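Local coordinates for protein DTDP-4-dehydrorhamnose reductase, rfbD ortholog (Clostridium acetobutylicum, PDB 1VL0) that probably reduces dTDP-6-deoxy-L-lyxo-4-hexulose to dTDP-L-rhamnose, the product of the dTDP-L-rhamnose pathway, and binds NADH as its nicotinamide cofactor, at residues E123-F128 with T215-C220; V187-G192 with C246-F251. All coordinates share one frame; numbering follows the deposited sequence.

Contact 1 (E123-F128 with T215-C220)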
loop_
_atom_site.group_PDB
_atom_site.type_symbol
_atom_site.label_atom_id
_atom_site.label_comp_id
_atom_site.label_asym_id
_atom_site.label_seq_id
_atom_site.Cartn_x
_atom_site.Cartn_y
_atom_site.Cartn_z
ATOM N N GLU A 123 -9.504 1.349 -24.008
ATOM C CA GLU A 123 -10.260 2.571 -23.730
ATOM C C GLU A 123 -9.525 3.437 -22.689
ATOM O O GLU A 123 -8.607 2.940 -22.002
ATOM C CB GLU A 123 -11.658 2.202 -23.272
ATOM C CG GLU A 123 -11.731 1.154 -22.175
ATOM C CD GLU A 123 -13.172 0.936 -21.657
ATOM O OE1 GLU A 123 -13.727 1.839 -20.949
ATOM O OE2 GLU A 123 -13.740 -0.158 -21.954
ATOM N N PRO A 124 -9.897 4.725 -22.581
ATOM C CA PRO A 124 -9.208 5.640 -21.667
ATOM C C PRO A 124 -9.026 5.068 -20.226
ATOM O O PRO A 124 -9.978 4.525 -19.591
ATOM C CB PRO A 124 -10.086 6.903 -21.686
ATOM C CG PRO A 124 -10.696 6.862 -23.051
ATOM C CD PRO A 124 -10.982 5.422 -23.302
ATOM N N ILE A 125 -7.785 5.166 -19.748
ATOM C CA ILE A 125 -7.352 4.424 -18.573
ATOM C C ILE A 125 -7.574 5.296 -17.380
ATOM O O ILE A 125 -7.147 6.436 -17.379
ATOM C CB ILE A 125 -5.874 4.063 -18.708
ATOM C CG1 ILE A 125 -5.643 3.268 -19.993
ATOM C CG2 ILE A 125 -5.411 3.276 -17.532
ATOM C CD1 ILE A 125 -4.157 3.305 -20.406
ATOM N N THR A 126 -8.245 4.767 -16.362
ATOM C CA THR A 126 -8.478 5.524 -15.128
ATOM C C THR A 126 -7.465 5.204 -14.043
ATOM O O THR A 126 -6.717 4.249 -14.109
ATOM C CB THR A 126 -9.854 5.309 -14.528
ATOM O OG1 THR A 126 -9.849 4.130 -13.735
ATOM C CG2 THR A 126 -10.923 5.175 -15.554
ATOM N N GLU A 127 -7.461 6.054 -13.036
ATOM C CA GLU A 127 -6.578 5.894 -11.898
ATOM C C GLU A 127 -6.836 4.600 -11.101
ATOM O O GLU A 127 -6.057 4.266 -10.255
ATOM C CB GLU A 127 -6.793 7.075 -10.965
ATOM C CG GLU A 127 -6.422 8.439 -11.545
ATOM C CD GLU A 127 -7.532 9.142 -12.334
ATOM O OE1 GLU A 127 -8.469 8.468 -12.848
ATOM O OE2 GLU A 127 -7.434 10.382 -12.467
ATOM N N PHE A 128 -7.970 3.927 -11.347
ATOM C CA PHE A 128 -8.330 2.708 -10.644
ATOM C C PHE A 128 -7.976 1.448 -11.442
ATOM O O PHE A 128 -8.209 0.363 -10.996
ATOM C CB PHE A 128 -9.820 2.699 -10.310
ATOM C CG PHE A 128 -10.277 3.912 -9.567
ATOM C CD1 PHE A 128 -9.763 4.206 -8.324
ATOM C CD2 PHE A 128 -11.166 4.799 -10.130
ATOM C CE1 PHE A 128 -10.156 5.371 -7.623
ATOM C CE2 PHE A 128 -11.561 5.949 -9.446
ATOM C CZ PHE A 128 -11.055 6.220 -8.169
ATOM N N THR A 215 -4.231 10.186 -6.237
ATOM C CA THR A 215 -3.631 9.969 -7.515
ATOM C C THR A 215 -4.542 10.463 -8.625
ATOM O O THR A 215 -5.701 10.060 -8.686
ATOM C CB THR A 215 -3.321 8.466 -7.677
ATOM O OG1 THR A 215 -2.342 8.079 -6.685
ATOM C CG2 THR A 215 -2.685 8.142 -9.032
ATOM N N PHE A 216 -3.988 11.306 -9.501
ATOM C CA PHE A 216 -4.734 11.905 -10.609
ATOM C C PHE A 216 -4.033 11.654 -11.930
ATOM O O PHE A 216 -2.848 11.826 -12.016
ATOM C CB PHE A 216 -4.852 13.421 -10.439
ATOM C CG PHE A 216 -5.582 13.819 -9.179
ATOM C CD1 PHE A 216 -4.917 13.840 -7.960
ATOM C CD2 PHE A 216 -6.947 14.080 -9.204
ATOM C CE1 PHE A 216 -5.632 14.212 -6.719
ATOM C CE2 PHE A 216 -7.630 14.426 -8.009
ATOM C CZ PHE A 216 -6.979 14.452 -6.798
ATOM N N HIS A 217 -4.799 11.357 -12.957
ATOM C CA HIS A 217 -4.368 11.500 -14.345
ATOM C C HIS A 217 -4.615 12.922 -14.827
ATOM O O HIS A 217 -5.624 13.554 -14.505
ATOM C CB HIS A 217 -5.161 10.523 -15.224
ATOM C CG HIS A 217 -4.812 9.095 -14.980
ATOM N ND1 HIS A 217 -5.514 8.043 -15.546
ATOM C CD2 HIS A 217 -3.864 8.540 -14.188
ATOM C CE1 HIS A 217 -4.956 6.909 -15.159
ATOM N NE2 HIS A 217 -3.973 7.179 -14.323
ATOM N N CYS A 218 -3.644 13.461 -15.564
ATOM C CA CYS A 218 -3.731 14.808 -16.101
ATOM C C CYS A 218 -3.056 14.904 -17.456
ATOM O O CYS A 218 -1.862 15.248 -17.549
ATOM C CB CYS A 218 -3.100 15.822 -15.146
ATOM S SG CYS A 218 -3.427 17.468 -15.787
ATOM N N THR A 219 -3.814 14.525 -18.494
ATOM C CA THR A 219 -3.512 14.882 -19.849
ATOM C C THR A 219 -4.646 15.795 -20.414
ATOM O O THR A 219 -5.750 15.905 -19.854
ATOM C CB THR A 219 -3.340 13.631 -20.733
ATOM O OG1 THR A 219 -4.541 12.842 -20.728
ATOM C CG2 THR A 219 -2.271 12.731 -20.183
ATOM N N CYS A 220 -4.351 16.417 -21.557
ATOM C CA CYS A 220 -5.338 17.224 -22.231
ATOM C C CYS A 220 -6.515 16.353 -22.703
ATOM O O CYS A 220 -6.426 15.119 -22.748
ATOM C CB CYS A 220 -4.685 18.060 -23.371
ATOM S SG CYS A 220 -3.764 19.577 -22.809
HETATM O O HOH W 1 -7.840 12.914 -13.031
#
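The carboxylate of E127 lies stacked against the imidazole of H217, the two planes 11° apart and the side chains running past each other in opposite directions. CG of E127 sits over one face of the ring, 3.8 Å from its centroid in a CH-pi contact. A bend at chi2 (87°) lays the acid flat along the ring and brings OE2 to the strand backbone, where E127 OE2 takes a straight hydrogen bond from H217 N (2.9 Å, 179°), met from above the carboxylate plane. A water donates to both E127 OE2 and H217 O. At the ring edge, H217 ND1 makes only a weak, bent bond to I125 O (2.9 Å). The firmer hold on the imidazole is at NE2, bonded to R159, which probably fixes the ring's rotation. On the loop, T126 OG1 accepts from F128 N in an ST turn. The 123-128 loop, between strand 107-113 and helix 136-151, thus packs against strand 214-217, which pairs with strand 155-164; F216 and, just beyond the strand, C218 pack on helix 197-210. Y266 of helix 266-270 touches E127, and M267 N of that helix is the third donor to OE2, after H217 N and the water.

Contact 2 (V187-G192 with C246-F251)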
loop_
_atom_site.group_PDB
_atom_site.type_symbol
_atom_site.label_atom_id
_atom_site.label_comp_id
_atom_site.label_asym_id
_atom_site.label_seq_id
_atom_site.Cartn_x
_atom_site.Cartn_y
_atom_site.Cartn_z
ATOM N N VAL A 187 4.781 7.411 -36.324
ATOM C CA VAL A 187 3.950 6.272 -35.911
ATOM C C VAL A 187 2.503 6.651 -35.731
ATOM O O VAL A 187 2.185 7.653 -35.069
ATOM C CB VAL A 187 4.415 5.561 -34.590
ATOM C CG1 VAL A 187 5.673 4.772 -34.835
ATOM C CG2 VAL A 187 4.609 6.538 -33.425
ATOM N N HIS A 188 1.639 5.853 -36.345
ATOM C CA HIS A 188 0.181 6.009 -36.247
ATOM C C HIS A 188 -0.494 4.912 -35.355
ATOM O O HIS A 188 -1.702 4.941 -35.079
ATOM C CB HIS A 188 -0.412 5.979 -37.653
ATOM C CG HIS A 188 -1.790 6.542 -37.748
ATOM N ND1 HIS A 188 -2.232 7.581 -36.950
ATOM C CD2 HIS A 188 -2.817 6.237 -38.571
ATOM C CE1 HIS A 188 -3.479 7.878 -37.270
ATOM N NE2 HIS A 188 -3.854 7.081 -38.253
ATOM N N ASP A 189 0.302 3.952 -34.899
ATOM C CA ASP A 189 -0.204 2.852 -34.089
ATOM C C ASP A 189 0.092 3.025 -32.601
ATOM O O ASP A 189 -0.001 2.091 -31.840
ATOM C CB ASP A 189 0.287 1.497 -34.626
ATOM C CG ASP A 189 1.795 1.322 -34.562
ATOM O OD1 ASP A 189 2.506 2.211 -34.056
ATOM O OD2 ASP A 189 2.371 0.284 -35.009
ATOM N N GLN A 190 0.446 4.229 -32.177
ATOM C CA GLN A 190 0.574 4.529 -30.750
ATOM C C GLN A 190 -0.288 5.761 -30.476
ATOM O O GLN A 190 -0.141 6.761 -31.166
ATOM C CB GLN A 190 2.013 4.836 -30.380
ATOM C CG GLN A 190 3.043 3.685 -30.637
ATOM C CD GLN A 190 4.477 4.122 -30.291
ATOM O OE1 GLN A 190 4.682 4.983 -29.415
ATOM N NE2 GLN A 190 5.456 3.552 -30.976
ATOM N N VAL A 191 -1.207 5.665 -29.518
ATOM C CA VAL A 191 -2.179 6.713 -29.292
ATOM C C VAL A 191 -2.160 7.152 -27.831
ATOM O O VAL A 191 -1.831 6.390 -26.927
ATOM C CB VAL A 191 -3.642 6.362 -29.741
ATOM C CG1 VAL A 191 -3.679 5.744 -31.186
ATOM C CG2 VAL A 191 -4.278 5.454 -28.799
ATOM N N GLY A 192 -2.516 8.405 -27.626
ATOM C CA GLY A 192 -2.457 9.046 -26.318
ATOM C C GLY A 192 -3.058 10.407 -26.542
ATOM O O GLY A 192 -3.872 10.587 -27.418
ATOM N N CYS A 246 3.219 5.488 -40.145
ATOM C CA CYS A 246 3.900 4.192 -40.149
ATOM C C CYS A 246 3.576 3.390 -38.885
ATOM O O CYS A 246 2.767 3.811 -38.050
ATOM C CB CYS A 246 5.404 4.386 -40.313
ATOM S SG CYS A 246 6.201 5.091 -38.868
ATOM N N THR A 247 4.189 2.213 -38.777
ATOM C CA THR A 247 4.032 1.366 -37.613
ATOM C C THR A 247 5.259 1.406 -36.732
ATOM O O THR A 247 6.318 1.863 -37.125
ATOM C CB THR A 247 3.754 -0.085 -38.000
ATOM O OG1 THR A 247 4.941 -0.679 -38.551
ATOM C CG2 THR A 247 2.703 -0.165 -39.109
ATOM N N THR A 248 5.073 0.899 -35.525
ATOM C CA THR A 248 6.110 0.831 -34.510
ATOM C C THR A 248 7.237 -0.134 -34.914
ATOM O O THR A 248 8.408 0.111 -34.584
ATOM C CB THR A 248 5.455 0.414 -33.175
ATOM O OG1 THR A 248 4.574 1.466 -32.725
ATOM C CG2 THR A 248 6.485 0.270 -32.046
ATOM N N GLU A 249 6.882 -1.204 -35.631
ATOM C CA GLU A 249 7.853 -2.244 -36.037
ATOM C C GLU A 249 8.889 -1.721 -37.013
ATOM O O GLU A 249 10.016 -2.204 -37.055
ATOM C CB GLU A 249 7.140 -3.466 -36.655
ATOM C CG GLU A 249 6.438 -4.360 -35.640
ATOM N N GLU A 250 8.493 -0.732 -37.791
ATOM C CA GLU A 250 9.348 -0.143 -38.804
ATOM C C GLU A 250 10.594 0.567 -38.254
ATOM O O GLU A 250 11.633 0.614 -38.929
ATOM C CB GLU A 250 8.523 0.829 -39.640
ATOM C CG GLU A 250 7.953 0.230 -40.898
ATOM C CD GLU A 250 6.979 1.183 -41.551
ATOM O OE1 GLU A 250 7.477 2.212 -42.081
ATOM O OE2 GLU A 250 5.740 0.913 -41.516
ATOM N N PHE A 251 10.509 1.101 -37.037
ATOM C CA PHE A 251 11.595 1.916 -36.480
ATOM C C PHE A 251 11.824 1.611 -34.980
ATOM O O PHE A 251 11.446 2.397 -34.102
ATOM C CB PHE A 251 11.269 3.380 -36.795
ATOM C CG PHE A 251 11.643 3.796 -38.196
ATOM C CD1 PHE A 251 12.953 3.694 -38.661
ATOM C CD2 PHE A 251 10.641 4.206 -39.089
ATOM C CE1 PHE A 251 13.277 4.038 -39.990
ATOM C CE2 PHE A 251 10.949 4.555 -40.409
ATOM C CZ PHE A 251 12.273 4.470 -40.863
#
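T248 and D189 meet through a pair of hydrogen bonds that bring hydroxyl and backbone N-H of one residue to the two oxygens of a single carboxylate. T248 OG1 donates to D189 OD1 (2.6 Å), while T248 N gives a fairly straight bond to D189 OD2 (2.8 Å, 166°). Both donors arrive on the syn side, each tilted out of the carboxylate plane. The aspartate gets there with CG between its own backbone N and carbonyl carbon (chi1 64°), which swings the acid toward the 246-251 loop. Having spent its proton on the acid, T248 OG1 accepts from Q190 NE2 (2.9 Å, 168°), with the hydroxyl nearly in the amide plane of the extended glutamine. One hydroxyl therefore joins two residues of the 187-192 loop, which probably fixes its rotation.

C246 and V187 form the other half of the contact. Their backbones lie in a parallel bridge: H188 N bonds C246 O (2.9 Å), C246 is also backbone-bonded to V186 on the other side of V187, and V187 CA adds a CA-H...O contact to C246 O. The side chains diverge, yet CG1 of V187 still reaches SG of C246 at 4.1 Å. V187 also packs on W226 of helix 226-237.

Beyond the bridge, T248 to F251 make a type I beta turn. This is the end of the two-stranded parallel sheet 183-187/242-246, where both strands run out into loops and a threonine-aspartate pairing continues the link, in what is probably the smaller, substrate-binding part of an extended short-chain dehydrogenase/reductase, as in the RmlD family.

The two contacts interleave along the chain, in the order 123-128, 187-192, 215-220, 246-251, so neither is complete before the other has begun. Their centres lie 22 Å apart and their nearest atoms about 6 Å, without touching. Both reach the large mixed sheet: contact 1 through strand 214-217 and contact 2 through strand 191-196, which begins just after its touching residues; each strand pairs with strand 155-164. Contact 2 lies about 21 Å from the centre of the chain, against about 13 Å for contact 1 (centre to centre). The side chains of H217 and Q190 each lie about 11 Å from the bound dinucleotide, so neither contact lines the cofactor: contact 1 joins a loop to the main sheet, contact 2 the ends of the small parallel sheet 183-187/242-246.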